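Local coordinates for female germline-specific tumor suppressor gld-1 (Caenorhabditis elegans, PDB 3K6T), which binds mRNA at the consensus UACUCAU as a homodimer and represses translation of glp-1 in the embryo, at residues L13-K17 and E31-D35. Numbering follows the deposited sequence.
Sequences LVKEK and ERLLD
K17 reaches across to E31 and D35 while L34 packs against its CA and CB, tying together the two helices of the Qua1 helical hairpin, the homodimerization domain of this STAR protein. The segments of helix 7-20 and helix 28-49 run antiparallel, at 155° between their directions, with axes 10.6 Å apart. L34 supplies the apolar half of the contact. Its CG stands anti to the backbone N (chi1 174°), which turns both methyls against the facing helix: CD2 lies 3.4 Å from CA of K17, and CD1 sits 3.9 Å from CB of L13. The L13 and L34 side chains pass side by side, pointing opposite ways, and L13 continues onto I38 and V41 of the same chain. The polar half lies at the partly exposed margin. The K17 chain is extended as far as CE and then bends (chi4 61°), a turn that sets NZ in front of both carboxylates, where one ammonium serves the two. NZ to OE2 of E31 is 2.8 Å, with the oxygen met nearly along its C-O bond; NZ to OD1 of D35 is 3.1 Å, through the syn lone pair. The aspartate side chain lies roughly perpendicular to the lysine chain. Both acids belong to successive turns of one helix, and the shared ammonium would probably ease their mutual repulsion. With alanine at K17 the ammonium is gone, and the E31 and D35 carboxylates would probably lose their common cation and face each other with less compensation of charge. On the dimer side, the E16 carboxylate accepts backbone N-H groups of N29 and V30 of the second subunit. The other oxygen of E31, OE1, also links the helices: a water molecule donates to it and to the K17 carbonyl O, each at 2.7 Å.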
ATOM      1  N   LEU A  13       0.276  -4.276  -9.549  1.00 24.48           N
ATOM      2  CA  LEU A  13       1.007  -3.450  -8.583  1.00 24.20           C
ATOM      3  C   LEU A  13       2.270  -2.889  -9.210  1.00 26.20           C
ATOM      4  O   LEU A  13       2.595  -1.710  -9.055  1.00 24.11           O
ATOM      5  CB  LEU A  13       1.378  -4.265  -7.341  1.00 20.06           C
ATOM      6  CG  LEU A  13       0.240  -4.872  -6.525  1.00 22.93           C
ATOM      7  CD1 LEU A  13       0.834  -5.779  -5.460  1.00 23.81           C
ATOM      8  CD2 LEU A  13      -0.641  -3.795  -5.896  1.00 25.06           C
ATOM      9  N   VAL A  14       2.990  -3.748  -9.922  1.00 28.40           N
ATOM     10  CA  VAL A  14       4.227  -3.338 -10.564  1.00 23.98           C
ATOM     11  C   VAL A  14       3.963  -2.277 -11.622  1.00 23.35           C
ATOM     12  O   VAL A  14       4.717  -1.315 -11.748  1.00 29.89           O
ATOM     13  CB  VAL A  14       4.972  -4.545 -11.193  1.00 34.90           C
ATOM     14  CG1 VAL A  14       6.139  -4.067 -12.040  1.00 33.87           C
ATOM     15  CG2 VAL A  14       5.450  -5.511 -10.098  1.00 32.45           C
ATOM     16  N   LYS A  15       2.895  -2.444 -12.391  1.00 27.51           N
ATOM     17  CA  LYS A  15       2.527  -1.410 -13.352  1.00 30.29           C
ATOM     18  C   LYS A  15       2.224  -0.081 -12.645  1.00 30.13           C
ATOM     19  O   LYS A  15       2.602   0.984 -13.130  1.00 27.13           O
ATOM     20  CB  LYS A  15       1.328  -1.845 -14.201  1.00 41.17           C
ATOM     21  CG  LYS A  15       1.177  -1.056 -15.490  1.00 62.44           C
ATOM     22  CD  LYS A  15      -0.249  -1.104 -16.031  1.00 78.10           C
ATOM     23  CE  LYS A  15      -0.420  -0.174 -17.232  1.00 84.41           C
ATOM     24  NZ  LYS A  15      -1.854   0.062 -17.581  1.00 85.90           N
ATOM     25  N   GLU A  16       1.536  -0.140 -11.504  1.00 29.61           N
ATOM     26  CA  GLU A  16       1.208   1.086 -10.767  1.00 25.79           C
ATOM     27  C   GLU A  16       2.479   1.737 -10.226  1.00 25.79           C
ATOM     28  O   GLU A  16       2.606   2.961 -10.224  1.00 26.43           O
ATOM     29  CB  GLU A  16       0.197   0.814  -9.640  1.00 24.96           C
ATOM     30  CG  GLU A  16      -1.205   0.490 -10.160  1.00 28.34           C
ATOM     31  CD  GLU A  16      -2.271   0.462  -9.078  1.00 35.10           C
ATOM     32  OE1 GLU A  16      -2.069   1.075  -8.006  1.00 35.59           O
ATOM     33  OE2 GLU A  16      -3.324  -0.170  -9.312  1.00 32.49           O
ATOM     34  N   LYS A  17       3.425   0.904  -9.798  1.00 25.66           N
ATOM     35  CA  LYS A  17       4.722   1.377  -9.303  1.00 26.33           C
ATOM     36  C   LYS A  17       5.497   2.120 -10.390  1.00 30.02           C
ATOM     37  O   LYS A  17       6.141   3.138 -10.125  1.00 27.17           O
ATOM     38  CB  LYS A  17       5.543   0.198  -8.772  1.00 26.02           C
ATOM     39  CG  LYS A  17       6.962   0.541  -8.310  1.00 34.01           C
ATOM     40  CD  LYS A  17       7.645  -0.692  -7.710  1.00 35.67           C
ATOM     41  CE  LYS A  17       9.141  -0.469  -7.486  1.00 35.06           C
ATOM     42  NZ  LYS A  17       9.405   0.650  -6.541  1.00 32.90           N
ATOM     43  N   GLU A  31       4.351   5.186  -2.041  1.00 24.54           N
ATOM     44  CA  GLU A  31       5.429   4.349  -2.573  1.00 26.81           C
ATOM     45  C   GLU A  31       5.837   3.249  -1.587  1.00 26.18           C
ATOM     46  O   GLU A  31       6.046   2.104  -1.982  1.00 27.40           O
ATOM     47  CB  GLU A  31       6.646   5.192  -2.969  1.00 28.93           C
ATOM     48  CG  GLU A  31       7.848   4.365  -3.438  1.00 31.88           C
ATOM     49  CD  GLU A  31       7.638   3.739  -4.807  1.00 37.50           C
ATOM     50  OE1 GLU A  31       6.805   4.252  -5.589  1.00 34.88           O
ATOM     51  OE2 GLU A  31       8.320   2.735  -5.103  1.00 45.80           O
ATOM     52  N   ARG A  32       5.951   3.602  -0.308  1.00 27.06           N
ATOM     53  CA  ARG A  32       6.297   2.626   0.727  1.00 28.50           C
ATOM     54  C   ARG A  32       5.220   1.546   0.881  1.00 27.49           C
ATOM     55  O   ARG A  32       5.532   0.355   0.962  1.00 27.36           O
ATOM     56  CB  ARG A  32       6.524   3.325   2.074  1.00 26.90           C
ATOM     57  CG  ARG A  32       6.862   2.389   3.216  1.00 30.90           C
ATOM     58  CD  ARG A  32       7.214   3.186   4.457  1.00 37.53           C
ATOM     59  NE  ARG A  32       6.208   4.213   4.703  1.00 38.90           N
ATOM     60  CZ  ARG A  32       5.055   3.990   5.321  1.00 37.81           C
ATOM     61  NH1 ARG A  32       4.771   2.777   5.776  1.00 41.22           N
ATOM     62  NH2 ARG A  32       4.189   4.981   5.493  1.00 34.16           N
ATOM     63  N   LEU A  33       3.955   1.966   0.939  1.00 24.92           N
ATOM     64  CA  LEU A  33       2.841   1.031   1.080  1.00 26.16           C
ATOM     65  C   LEU A  33       2.809   0.061  -0.100  1.00 26.11           C
ATOM     66  O   LEU A  33       2.576  -1.137   0.063  1.00 26.95           O
ATOM     67  CB  LEU A  33       1.512   1.787   1.195  1.00 25.82           C
ATOM     68  CG  LEU A  33       1.362   2.659   2.453  1.00 26.23           C
ATOM     69  CD1 LEU A  33       0.119   3.551   2.394  1.00 23.68           C
ATOM     70  CD2 LEU A  33       1.361   1.782   3.704  1.00 26.79           C
ATOM     71  N   LEU A  34       3.067   0.593  -1.287  1.00 20.31           N
ATOM     72  CA  LEU A  34       3.050  -0.191  -2.509  1.00 22.41           C
ATOM     73  C   LEU A  34       4.212  -1.184  -2.548  1.00 20.60           C
ATOM     74  O   LEU A  34       4.021  -2.338  -2.905  1.00 25.88           O
ATOM     75  CB  LEU A  34       3.074   0.731  -3.738  1.00 25.29           C
ATOM     76  CG  LEU A  34       3.199   0.057  -5.111  1.00 23.77           C
ATOM     77  CD1 LEU A  34       2.079  -0.967  -5.347  1.00 23.39           C
ATOM     78  CD2 LEU A  34       3.212   1.116  -6.224  1.00 26.40           C
ATOM     79  N   ASP A  35       5.410  -0.733  -2.186  1.00 21.63           N
ATOM     80  CA  ASP A  35       6.565  -1.645  -2.065  1.00 31.71           C
ATOM     81  C   ASP A  35       6.320  -2.753  -1.033  1.00 28.42           C
ATOM     82  O   ASP A  35       6.677  -3.911  -1.259  1.00 27.42           O
ATOM     83  CB  ASP A  35       7.844  -0.881  -1.693  1.00 28.26           C
ATOM     84  CG  ASP A  35       8.411  -0.094  -2.850  1.00 37.52           C
ATOM     85  OD1 ASP A  35       8.030  -0.393  -3.999  1.00 33.98           O
ATOM     86  OD2 ASP A  35       9.238   0.818  -2.614  1.00 36.00           O
TER
HETATM   87  O   HOH W   1       7.658   4.291  -8.163  1.00 26.04           O